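Local structure of GDP-perosamine synthase (Caulobacter crescentus, 3BN1) at residues Met142-Glu147 and Ala166-Lys171; Thr111-Ala116 and Val133-Gln138. The protein catalyses the pyridoxal phosphate-dependent transfer of an amino group from L-glutamate to GDP-4-keto-6-deoxy-D-mannose, giving GDP-perosamine for O-antigen synthesis. All blocks are in the same frame, centred on the assembly; numbering follows the deposited sequence.

Contact 1: Met142-Glu147 and Ala166-Lys171; sequences MDPILE and ATYRGK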
# COMPACT_ATOMS: atom_id res chain seq x y z
N MET A 142 -14.12 -26.22 -3.86
CA MET A 142 -13.65 -26.16 -2.48
C MET A 142 -13.66 -27.36 -1.60
O MET A 142 -12.72 -27.62 -0.87
CB MET A 142 -14.19 -24.93 -1.75
CG MET A 142 -13.79 -23.63 -2.41
SD MET A 142 -11.97 -23.39 -2.41
CE MET A 142 -11.52 -23.42 -0.62
N ASP A 143 -14.74 -28.13 -1.69
CA ASP A 143 -14.82 -29.26 -0.81
C ASP A 143 -13.66 -30.23 -1.01
O ASP A 143 -12.96 -30.58 -0.07
CB ASP A 143 -16.23 -29.87 -0.96
CG ASP A 143 -17.31 -29.05 -0.23
OD1 ASP A 143 -16.95 -28.08 0.51
OD2 ASP A 143 -18.50 -29.39 -0.39
N PRO A 144 -13.37 -30.65 -2.23
CA PRO A 144 -12.23 -31.58 -2.35
C PRO A 144 -10.91 -30.94 -1.88
O PRO A 144 -10.00 -31.61 -1.39
CB PRO A 144 -12.15 -31.84 -3.87
CG PRO A 144 -13.34 -31.28 -4.44
CD PRO A 144 -14.25 -30.71 -3.40
N ILE A 145 -10.79 -29.64 -2.09
CA ILE A 145 -9.55 -28.99 -1.78
C ILE A 145 -9.43 -28.93 -0.24
O ILE A 145 -8.35 -29.09 0.36
CB ILE A 145 -9.59 -27.56 -2.38
CG1 ILE A 145 -9.67 -27.55 -3.90
CG2 ILE A 145 -8.47 -26.68 -1.76
CD1 ILE A 145 -9.68 -26.14 -4.51
N LEU A 146 -10.55 -28.61 0.41
CA LEU A 146 -10.58 -28.55 1.88
C LEU A 146 -10.35 -29.97 2.41
O LEU A 146 -9.64 -30.19 3.43
CB LEU A 146 -11.91 -27.99 2.38
CG LEU A 146 -12.09 -26.49 2.10
CD1 LEU A 146 -13.49 -26.08 2.43
CD2 LEU A 146 -11.12 -25.67 3.02
N GLU A 147 -10.90 -30.95 1.69
CA GLU A 147 -10.68 -32.35 2.09
C GLU A 147 -9.18 -32.67 2.16
O GLU A 147 -8.69 -33.19 3.18
CB GLU A 147 -11.48 -33.33 1.21
CG GLU A 147 -11.48 -34.80 1.72
CD GLU A 147 -10.14 -35.55 1.56
OE1 GLU A 147 -9.39 -35.34 0.58
OE2 GLU A 147 -9.81 -36.40 2.43
N ALA A 166 -19.66 -14.31 -5.18
CA ALA A 166 -19.83 -15.68 -5.65
C ALA A 166 -20.20 -16.57 -4.45
O ALA A 166 -19.92 -16.25 -3.30
CB ALA A 166 -18.46 -16.17 -6.37
N THR A 167 -20.82 -17.70 -4.71
CA THR A 167 -21.16 -18.60 -3.61
C THR A 167 -20.83 -20.04 -4.03
O THR A 167 -20.73 -20.37 -5.22
CB THR A 167 -22.67 -18.57 -3.22
OG1 THR A 167 -23.44 -18.90 -4.39
CG2 THR A 167 -23.07 -17.21 -2.66
N TYR A 168 -20.74 -20.92 -3.04
CA TYR A 168 -20.38 -22.29 -3.28
C TYR A 168 -21.09 -23.10 -2.21
O TYR A 168 -20.88 -22.91 -1.00
CB TYR A 168 -18.85 -22.43 -3.09
CG TYR A 168 -18.35 -23.84 -3.23
CD1 TYR A 168 -17.99 -24.34 -4.51
CD2 TYR A 168 -18.29 -24.72 -2.12
CE1 TYR A 168 -17.59 -25.65 -4.69
CE2 TYR A 168 -17.87 -26.07 -2.29
CZ TYR A 168 -17.51 -26.53 -3.58
OH TYR A 168 -17.05 -27.84 -3.77
N ARG A 169 -21.95 -24.01 -2.66
CA ARG A 169 -22.68 -24.87 -1.74
C ARG A 169 -23.12 -24.19 -0.43
O ARG A 169 -22.91 -24.69 0.69
CB ARG A 169 -21.88 -26.14 -1.52
CG ARG A 169 -21.65 -26.85 -2.86
CD ARG A 169 -20.84 -28.08 -2.61
NE ARG A 169 -20.50 -28.78 -3.88
CZ ARG A 169 -19.64 -29.82 -3.99
NH1 ARG A 169 -19.01 -30.33 -2.92
NH2 ARG A 169 -19.39 -30.38 -5.17
N GLY A 170 -23.74 -23.03 -0.64
CA GLY A 170 -24.40 -22.17 0.34
C GLY A 170 -23.58 -21.12 1.08
O GLY A 170 -24.08 -20.46 2.02
N LYS A 171 -22.33 -21.00 0.66
CA LYS A 171 -21.38 -20.08 1.32
C LYS A 171 -20.84 -19.09 0.33
O LYS A 171 -20.63 -19.43 -0.82
CB LYS A 171 -20.23 -20.93 1.84
CG LYS A 171 -20.69 -21.97 2.94
CD LYS A 171 -19.43 -22.59 3.52
CE LYS A 171 -19.40 -22.44 5.04
NZ LYS A 171 -18.34 -21.47 5.44

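Contact 2: Thr111-Ala116 and Val133-Gln138; sequences TFNLDA and VHLYGQ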
# COMPACT_ATOMS: atom_id res chain seq x y z
N THR A 111 -13.18 -24.79 -16.03
CA THR A 111 -13.44 -23.68 -15.15
C THR A 111 -12.25 -22.76 -14.97
O THR A 111 -12.38 -21.79 -14.21
CB THR A 111 -13.74 -24.18 -13.69
OG1 THR A 111 -12.58 -24.81 -13.13
CG2 THR A 111 -14.84 -25.20 -13.63
N PHE A 112 -11.08 -23.16 -15.48
CA PHE A 112 -9.85 -22.41 -15.29
C PHE A 112 -9.34 -22.43 -13.85
O PHE A 112 -8.36 -21.69 -13.54
CB PHE A 112 -9.89 -20.94 -15.75
CG PHE A 112 -10.46 -20.75 -17.12
CD1 PHE A 112 -9.67 -20.98 -18.26
CD2 PHE A 112 -11.80 -20.37 -17.29
CE1 PHE A 112 -10.19 -20.82 -19.56
CE2 PHE A 112 -12.35 -20.23 -18.60
CZ PHE A 112 -11.54 -20.46 -19.72
N ASN A 113 -9.95 -23.26 -12.98
CA ASN A 113 -9.55 -23.26 -11.57
C ASN A 113 -8.68 -24.41 -11.12
O ASN A 113 -8.58 -25.45 -11.79
CB ASN A 113 -10.75 -23.08 -10.61
CG ASN A 113 -11.27 -21.66 -10.65
OD1 ASN A 113 -10.51 -20.71 -10.90
ND2 ASN A 113 -12.56 -21.49 -10.51
N LEU A 114 -7.99 -24.15 -10.02
CA LEU A 114 -7.13 -25.14 -9.39
C LEU A 114 -7.69 -26.56 -9.52
O LEU A 114 -8.82 -26.83 -9.11
CB LEU A 114 -7.02 -24.78 -7.90
CG LEU A 114 -5.85 -25.49 -7.25
CD1 LEU A 114 -5.59 -24.66 -5.97
CD2 LEU A 114 -6.19 -26.95 -6.93
N ASP A 115 -6.89 -27.49 -10.04
CA ASP A 115 -7.40 -28.85 -10.17
C ASP A 115 -7.13 -29.65 -8.88
O ASP A 115 -5.98 -30.00 -8.56
CB ASP A 115 -6.72 -29.41 -11.39
CG ASP A 115 -7.19 -30.83 -11.68
OD1 ASP A 115 -7.90 -31.43 -10.84
OD2 ASP A 115 -6.80 -31.36 -12.74
N ALA A 116 -8.17 -29.81 -8.07
CA ALA A 116 -8.02 -30.49 -6.76
C ALA A 116 -7.40 -31.87 -6.78
O ALA A 116 -6.66 -32.28 -5.87
CB ALA A 116 -9.32 -30.50 -5.98
N VAL A 133 -7.50 -19.94 -6.26
CA VAL A 133 -7.85 -18.64 -6.79
C VAL A 133 -9.17 -18.81 -7.55
O VAL A 133 -9.25 -19.64 -8.46
CB VAL A 133 -6.79 -18.09 -7.73
CG1 VAL A 133 -7.24 -16.76 -8.34
CG2 VAL A 133 -5.42 -18.03 -7.04
N HIS A 134 -10.15 -17.96 -7.23
CA HIS A 134 -11.47 -18.03 -7.89
C HIS A 134 -11.44 -17.14 -9.16
O HIS A 134 -11.89 -16.01 -9.17
CB HIS A 134 -12.60 -17.65 -6.88
CG HIS A 134 -12.48 -18.30 -5.53
ND1 HIS A 134 -12.19 -19.64 -5.37
CD2 HIS A 134 -12.75 -17.83 -4.29
CE1 HIS A 134 -12.20 -19.95 -4.08
NE2 HIS A 134 -12.57 -18.87 -3.40
N LEU A 135 -10.92 -17.68 -10.26
CA LEU A 135 -10.75 -16.91 -11.47
C LEU A 135 -12.04 -16.51 -12.17
O LEU A 135 -12.94 -17.34 -12.31
CB LEU A 135 -9.93 -17.75 -12.42
CG LEU A 135 -8.42 -17.81 -12.20
CD1 LEU A 135 -7.80 -18.54 -13.43
CD2 LEU A 135 -7.87 -16.39 -12.00
N TYR A 136 -12.09 -15.27 -12.67
CA TYR A 136 -13.25 -14.79 -13.44
C TYR A 136 -14.58 -14.67 -12.67
O TYR A 136 -15.61 -14.21 -13.20
CB TYR A 136 -13.33 -15.58 -14.75
CG TYR A 136 -11.97 -15.46 -15.41
CD1 TYR A 136 -11.28 -14.25 -15.31
CD2 TYR A 136 -11.32 -16.57 -15.90
CE1 TYR A 136 -10.01 -14.10 -15.75
CE2 TYR A 136 -10.04 -16.43 -16.43
CZ TYR A 136 -9.41 -15.20 -16.35
OH TYR A 136 -8.15 -15.01 -16.84
N GLY A 137 -14.52 -15.00 -11.39
CA GLY A 137 -15.74 -14.87 -10.59
C GLY A 137 -16.35 -16.21 -10.23
O GLY A 137 -17.47 -16.28 -9.71
N GLN A 138 -15.61 -17.27 -10.51
CA GLN A 138 -16.11 -18.61 -10.23
C GLN A 138 -15.28 -19.23 -9.11
O GLN A 138 -14.05 -19.38 -9.29
CB GLN A 138 -15.94 -19.49 -11.48
CG GLN A 138 -16.45 -20.91 -11.33
CD GLN A 138 -16.92 -21.57 -12.61
OE1 GLN A 138 -17.99 -22.23 -12.59
NE2 GLN A 138 -16.22 -21.35 -13.74
O HOH W 1 -13.86 -19.46 -13.85
O HOH W 2 -7.40 -21.52 -9.18

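Contact 1: Met142-Glu147 and Ala166-Lys171
A short beta hairpin of strands 167-168 and 171-172, closed by a type I' turn from Tyr168 to Lys171, meets the first turn of helix 142-151 through Tyr168 and Arg169. The phenol of Tyr168 reaches the start of the helix, where backbone N-H groups have no carbonyl of a preceding turn to bind: Asp143 N donates to Tyr168 OH over 3.1 Å in a nearly straight bond (171°). The same hydroxyl is also hydrogen-bonded to Asp141 OD1, so a backbone amide and a carboxylate together fix the end of the ring. Met142 CB lies over one face in a CH-pi contact, 4.1 Å from the Tyr168 ring centroid, while Arg169 CG sits over the rim of the opposite face. A chi1 of 177° sets the Tyr168 ring opposite the backbone N and carries it across to the helix. The carboxylate of Asp143 stands at the ring edge, its plane almost perpendicular to the ring. Asp143 OD2 forms a 2.7 Å salt bridge with Arg169 NH1, which comes from the anti side and 31° out of the carboxylate plane, while OD2 lies near the guanidinium plane. The extended arginine passes along the ring, bringing the centre of its guanidinium over Tyr168 OH. Behind this polar pairing, Met142 packs on Val156 of strand 155-159, and the hairpin leans on the loop at Thr282 and Arg284.

Contact 2: Thr111-Ala116 and Val133-Gln138
Val133 O and Leu114 N, bridged by water 2, open a loop-to-loop contact in the large alpha/beta domain of this aspartate aminotransferase-like fold, between the loop that leaves strand 127-130 and the loop that precedes helix 116-119. The water donates to Val133 O and accepts from Leu114 N. His134, at the centre of an inverse gamma turn, bonds through NE2 to Glu158 OE1 and through ND1 to Cys140 N. Leu135 N then donates to Asn113 OD1 (3.1 Å, 158°), and Leu135 CD1 packs 3.9 Å from Phe112 CB. Tyr136 sets its ring edge toward the face of Phe112 in a T-shaped pair, centroids 5.9 Å apart and planes at 82°. At Gln138 the backbone O accepts from Asn113 ND2 at 2.9 Å, the donor standing above the carbonyl plane. The buried Asn113 amide thus uses both its ends to grip the 133-138 loop, and an ST turn, Asn113 N to Thr111 OG1, steadies its backbone. The Gln138 side chain extends past Thr111: OE1 accepts from Ala280 N, and NE2 bonds to His278 O. Gln138 NE2 also donates to water 1 at 3.0 Å, which in turn donates to Thr111 O and Leu135 O.

The two contacts follow one another along the chain, contact 2 first, and their centres lie about 12 Å apart. They meet directly at several points. Ala116 CB packs 3.6 Å from Ile145 CG1 and also against Pro144, joining the start of helix 116-119 to helix 142-151. Met142 SD comes within 3.8 Å of His134 CE1, and Ala166 CB approaches Gly137 O at 3.5 Å. Residues 133-138 therefore pack against both segments of contact 1. Contact 2 is the deeper of the two and lies near the active site, with the Tyr136 side chain about 7 Å from the bound 2-oxoglutarate, whose pocket includes Lys188, the inferred pyridoxal phosphate lysine.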